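Local atomic coordinates of magnetosome membrane protein MamB, putative Co/Zn/Cd cation transporter. Cation diffusion facilitator family (Desulfamplus magnetovallimortis, PDB entry 6QFJ), a protein that probably transports divalent metal cations across the magnetosome membrane as a cation diffusion facilitator; this chain is its cytosolic C-terminal domain. Residues 17-22 against 56-61; 62-65 against 70-73. One frame throughout, in Å; residues are numbered along the deposited sequence.

Overall arrangement
Both contacts draw on helix 49-66, and together they illustrate how one helix can be tied to different parts of a small alpha/beta domain. Contact 1 comes first along the chain and ties the loop that follows helix 2-15 to residues 56-61 on the side of helix 49-66. Contact 2 follows in series, tying the end of that helix, 62-65, to the start of strand 71-79. Their centres lie about 13 Å apart, and they meet where N60 packs on V73 and T17 on I62. The helix is thus fastened at two successive places, to the loop and to the last strand of the sheet, in a C-terminal domain matching the zinc-transporter dimerisation family.

Contact 1 (17-22 against 56-61); sequences TPSISD and KKEVNQ
S19 and E58 make the one polar link between the loop 17-22 and the helical residues 56-61. The hydroxyl OG of S19 donates to OE1 of E58 over 3.0 Å. It reaches this oxygen on the syn side of the carboxylate and 25° out of its plane, so the approach is tilted rather than flat. S19 holds OG between its own backbone N and carbonyl carbon (chi1 63°), which turns the hydroxyl toward the helix. E58 extends beyond CG (chi2 -175°), and this straight reach carries the carboxylate from the helix to the loop. The same oxygen also lies near a methyl group: CG2 of T17 is 3.8 Å from OE1 of E58, the two side chains running past one another in opposite senses. The other branch of T17 has a separate task, since its OG1 is hydrogen-bonded to the carbonyl oxygen of V13 in helix 2-15.

The loop is shaped by a type I beta turn from T17 to I20, in which the backbone N of I20 bonds to O of T17 at 3.1 Å. Just beyond it, S21 and D22 both face Y42 in a classic beta bulge at the beginning of strand 22-31. The domain has the alpha-beta-beta-alpha-beta order familiar from C-terminal domains of cation diffusion facilitators, with both helices on one face of a three-stranded sheet.

On the sheet side of the polar link lies an apolar meeting of two buried side chains. I20 and V59 lie roughly perpendicular, with CD1 of I20 standing 4.1 Å from CG2 of V59. Both also touch L41 of strand 34-43, while I20 packs against L14 of helix 2-15 and V59 against V75 of strand 71-79.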
# COMPACT_ATOMS: atom_id res chain seq x y z
N THR A 17 -8.22 -4.25 -4.85
CA THR A 17 -7.73 -3.38 -5.91
C THR A 17 -7.13 -4.28 -6.99
O THR A 17 -6.12 -4.97 -6.76
CB THR A 17 -6.76 -2.39 -5.31
OG1 THR A 17 -7.47 -1.65 -4.32
CG2 THR A 17 -6.22 -1.36 -6.35
N PRO A 18 -7.76 -4.31 -8.19
CA PRO A 18 -7.33 -5.29 -9.18
C PRO A 18 -5.86 -5.20 -9.68
O PRO A 18 -5.31 -6.22 -10.11
CB PRO A 18 -8.30 -5.13 -10.34
CG PRO A 18 -8.87 -3.76 -10.17
CD PRO A 18 -8.88 -3.47 -8.67
N SER A 19 -5.23 -4.04 -9.63
CA SER A 19 -3.83 -3.95 -10.10
C SER A 19 -2.78 -4.60 -9.15
O SER A 19 -1.59 -4.74 -9.50
CB SER A 19 -3.49 -2.49 -10.34
OG SER A 19 -3.57 -1.74 -9.15
N ILE A 20 -3.24 -5.02 -7.99
CA ILE A 20 -2.39 -5.54 -6.93
C ILE A 20 -2.69 -6.99 -6.77
O ILE A 20 -3.85 -7.37 -6.57
CB ILE A 20 -2.68 -4.78 -5.60
CG1 ILE A 20 -2.13 -3.36 -5.76
CG2 ILE A 20 -2.09 -5.44 -4.38
CD1 ILE A 20 -2.68 -2.41 -4.72
N SER A 21 -1.66 -7.85 -6.85
CA SER A 21 -1.90 -9.32 -6.67
C SER A 21 -2.15 -9.67 -5.22
O SER A 21 -2.98 -10.48 -4.89
CB SER A 21 -0.67 -10.11 -7.20
OG SER A 21 -0.31 -9.60 -8.49
N ASP A 22 -1.45 -9.05 -4.32
CA ASP A 22 -1.59 -9.35 -2.86
C ASP A 22 -0.83 -8.30 -2.06
O ASP A 22 0.05 -7.61 -2.60
CB ASP A 22 -0.93 -10.72 -2.53
CG ASP A 22 -1.90 -11.87 -2.64
OD1 ASP A 22 -3.02 -11.79 -2.12
OD2 ASP A 22 -1.57 -12.90 -3.27
N LYS A 56 1.84 2.74 -7.57
CA LYS A 56 2.26 3.49 -6.33
C LYS A 56 1.45 4.73 -6.08
O LYS A 56 1.07 5.01 -4.97
CB LYS A 56 3.71 3.91 -6.39
CG LYS A 56 4.61 2.71 -6.41
CD LYS A 56 6.06 3.10 -6.42
CE LYS A 56 6.87 1.83 -6.35
NZ LYS A 56 8.31 2.15 -6.52
N LYS A 57 1.13 5.43 -7.15
CA LYS A 57 0.21 6.55 -7.10
C LYS A 57 -1.19 6.16 -6.61
O LYS A 57 -1.80 6.88 -5.77
CB LYS A 57 0.16 7.27 -8.48
CG LYS A 57 1.53 7.97 -8.81
CD LYS A 57 1.54 9.45 -8.45
CE LYS A 57 1.95 9.68 -7.01
NZ LYS A 57 1.56 11.01 -6.44
N GLU A 58 -1.74 5.03 -7.12
CA GLU A 58 -3.07 4.54 -6.58
C GLU A 58 -3.03 4.21 -5.15
O GLU A 58 -3.98 4.52 -4.39
CB GLU A 58 -3.59 3.26 -7.31
CG GLU A 58 -4.31 3.50 -8.63
CD GLU A 58 -4.94 2.19 -9.28
OE1 GLU A 58 -4.63 1.06 -8.78
OE2 GLU A 58 -5.80 2.31 -10.24
N VAL A 59 -1.94 3.56 -4.72
CA VAL A 59 -1.82 3.24 -3.29
C VAL A 59 -1.76 4.45 -2.39
O VAL A 59 -2.37 4.55 -1.31
CB VAL A 59 -0.58 2.38 -2.99
CG1 VAL A 59 -0.35 2.25 -1.49
CG2 VAL A 59 -0.78 1.07 -3.62
N ASN A 60 -1.05 5.43 -2.87
CA ASN A 60 -0.91 6.68 -2.16
C ASN A 60 -2.28 7.39 -2.03
O ASN A 60 -2.63 7.90 -0.97
CB ASN A 60 0.02 7.59 -2.97
CG ASN A 60 0.38 8.87 -2.23
OD1 ASN A 60 -0.10 9.95 -2.57
ND2 ASN A 60 1.26 8.77 -1.26
N GLN A 61 -3.05 7.39 -3.11
CA GLN A 61 -4.39 7.97 -3.12
C GLN A 61 -5.26 7.28 -2.08
O GLN A 61 -5.96 7.91 -1.29
CB GLN A 61 -4.96 7.79 -4.54
CG GLN A 61 -6.33 8.44 -4.77
CD GLN A 61 -7.48 7.74 -4.14
OE1 GLN A 61 -7.61 6.51 -4.19
NE2 GLN A 61 -8.38 8.53 -3.51

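Contact 2 (62-65 against 70-73); sequences IIKE and KSTV
I63 and K64 face V73 and S71 where the last turn of helix 49-66 runs beside the beginning of strand 71-79. The CA atoms of K64 and S71 are 7.2 Å apart, those of I63 and V73 7.7 Å, and the CB bonds of S71 and V73 point toward the helix while those of K70 and T72 point away. I63 and V73 meet tip to tip. CD1 of I63 comes within 3.6 Å of CG1 of V73, and its CG2 branch lies 3.8 Å from CG2 of V73, so both branches of each side chain take part. Alongside, K64 bends at chi2 (-56°) and then runs out nearly straight, bringing its NZ to donate to OG of S71 at 3.0 Å. NZ of K64 also comes 2.8 Å from the backbone O of S71, at an angle too poor for a bond. The aliphatic part of the lysine covers the same hydroxyl, with CD of K64 at 3.5 Å from OG of S71. A water accepts weak hydrogen bonds from NZ of K64 and the backbone N of V73, bridging helix and strand. The pairing joins helix and final strand of the beta-alpha-beta unit 34-43, 49-66 and 71-79, with I63 also resting on F37 and I39 of the central strand and on I10 of helix 2-15.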
# COMPACT_ATOMS: atom_id res chain seq x y z
N ILE A 62 -5.20 5.97 -2.04
CA ILE A 62 -6.01 5.23 -1.04
C ILE A 62 -5.71 5.62 0.35
O ILE A 62 -6.61 5.97 1.13
CB ILE A 62 -5.81 3.71 -1.25
CG1 ILE A 62 -6.40 3.31 -2.57
CG2 ILE A 62 -6.45 2.94 -0.11
CD1 ILE A 62 -6.02 1.94 -3.07
N ILE A 63 -4.41 5.69 0.68
CA ILE A 63 -4.05 6.08 2.03
C ILE A 63 -4.48 7.48 2.37
O ILE A 63 -5.10 7.72 3.44
CB ILE A 63 -2.57 5.85 2.29
CG1 ILE A 63 -2.36 4.36 2.28
CG2 ILE A 63 -2.18 6.44 3.66
CD1 ILE A 63 -0.94 3.98 2.33
N LYS A 64 -4.19 8.43 1.49
CA LYS A 64 -4.59 9.80 1.73
C LYS A 64 -6.10 9.95 1.91
O LYS A 64 -6.57 10.79 2.68
CB LYS A 64 -4.19 10.67 0.53
CG LYS A 64 -2.73 10.70 0.23
CD LYS A 64 -1.96 11.12 1.43
CE LYS A 64 -0.57 11.51 1.00
NZ LYS A 64 0.28 11.71 2.20
N GLU A 65 -6.88 9.16 1.20
CA GLU A 65 -8.29 9.23 1.37
C GLU A 65 -8.73 8.63 2.69
O GLU A 65 -9.63 9.16 3.35
CB GLU A 65 -9.06 8.54 0.24
CG GLU A 65 -10.58 8.65 0.44
CD GLU A 65 -11.38 8.08 -0.75
OE1 GLU A 65 -10.84 8.01 -1.86
OE2 GLU A 65 -12.59 7.74 -0.59
N LYS A 70 -2.19 13.94 8.53
CA LYS A 70 -1.04 14.01 7.67
C LYS A 70 -0.29 12.67 7.67
O LYS A 70 -0.10 12.04 8.73
CB LYS A 70 -0.09 15.13 8.11
CG LYS A 70 1.09 15.29 7.16
CD LYS A 70 2.02 16.45 7.46
CE LYS A 70 3.24 16.31 6.56
NZ LYS A 70 3.87 17.57 6.08
N SER A 71 0.14 12.24 6.48
CA SER A 71 0.80 10.99 6.29
C SER A 71 1.91 11.07 5.27
O SER A 71 1.96 11.95 4.42
CB SER A 71 -0.18 9.89 5.90
OG SER A 71 -0.75 10.12 4.59
N THR A 72 2.82 10.12 5.42
CA THR A 72 3.85 9.85 4.48
C THR A 72 3.67 8.37 4.06
O THR A 72 3.34 7.55 4.89
CB THR A 72 5.22 10.05 5.15
OG1 THR A 72 5.66 11.37 4.84
CG2 THR A 72 6.23 9.09 4.71
N VAL A 73 3.92 8.08 2.81
CA VAL A 73 3.62 6.75 2.28
C VAL A 73 4.80 6.28 1.46
O VAL A 73 5.18 6.91 0.48
CB VAL A 73 2.35 6.72 1.38
CG1 VAL A 73 2.07 5.28 0.93
CG2 VAL A 73 1.16 7.23 2.14
O HOH W 1 3.34 10.52 1.10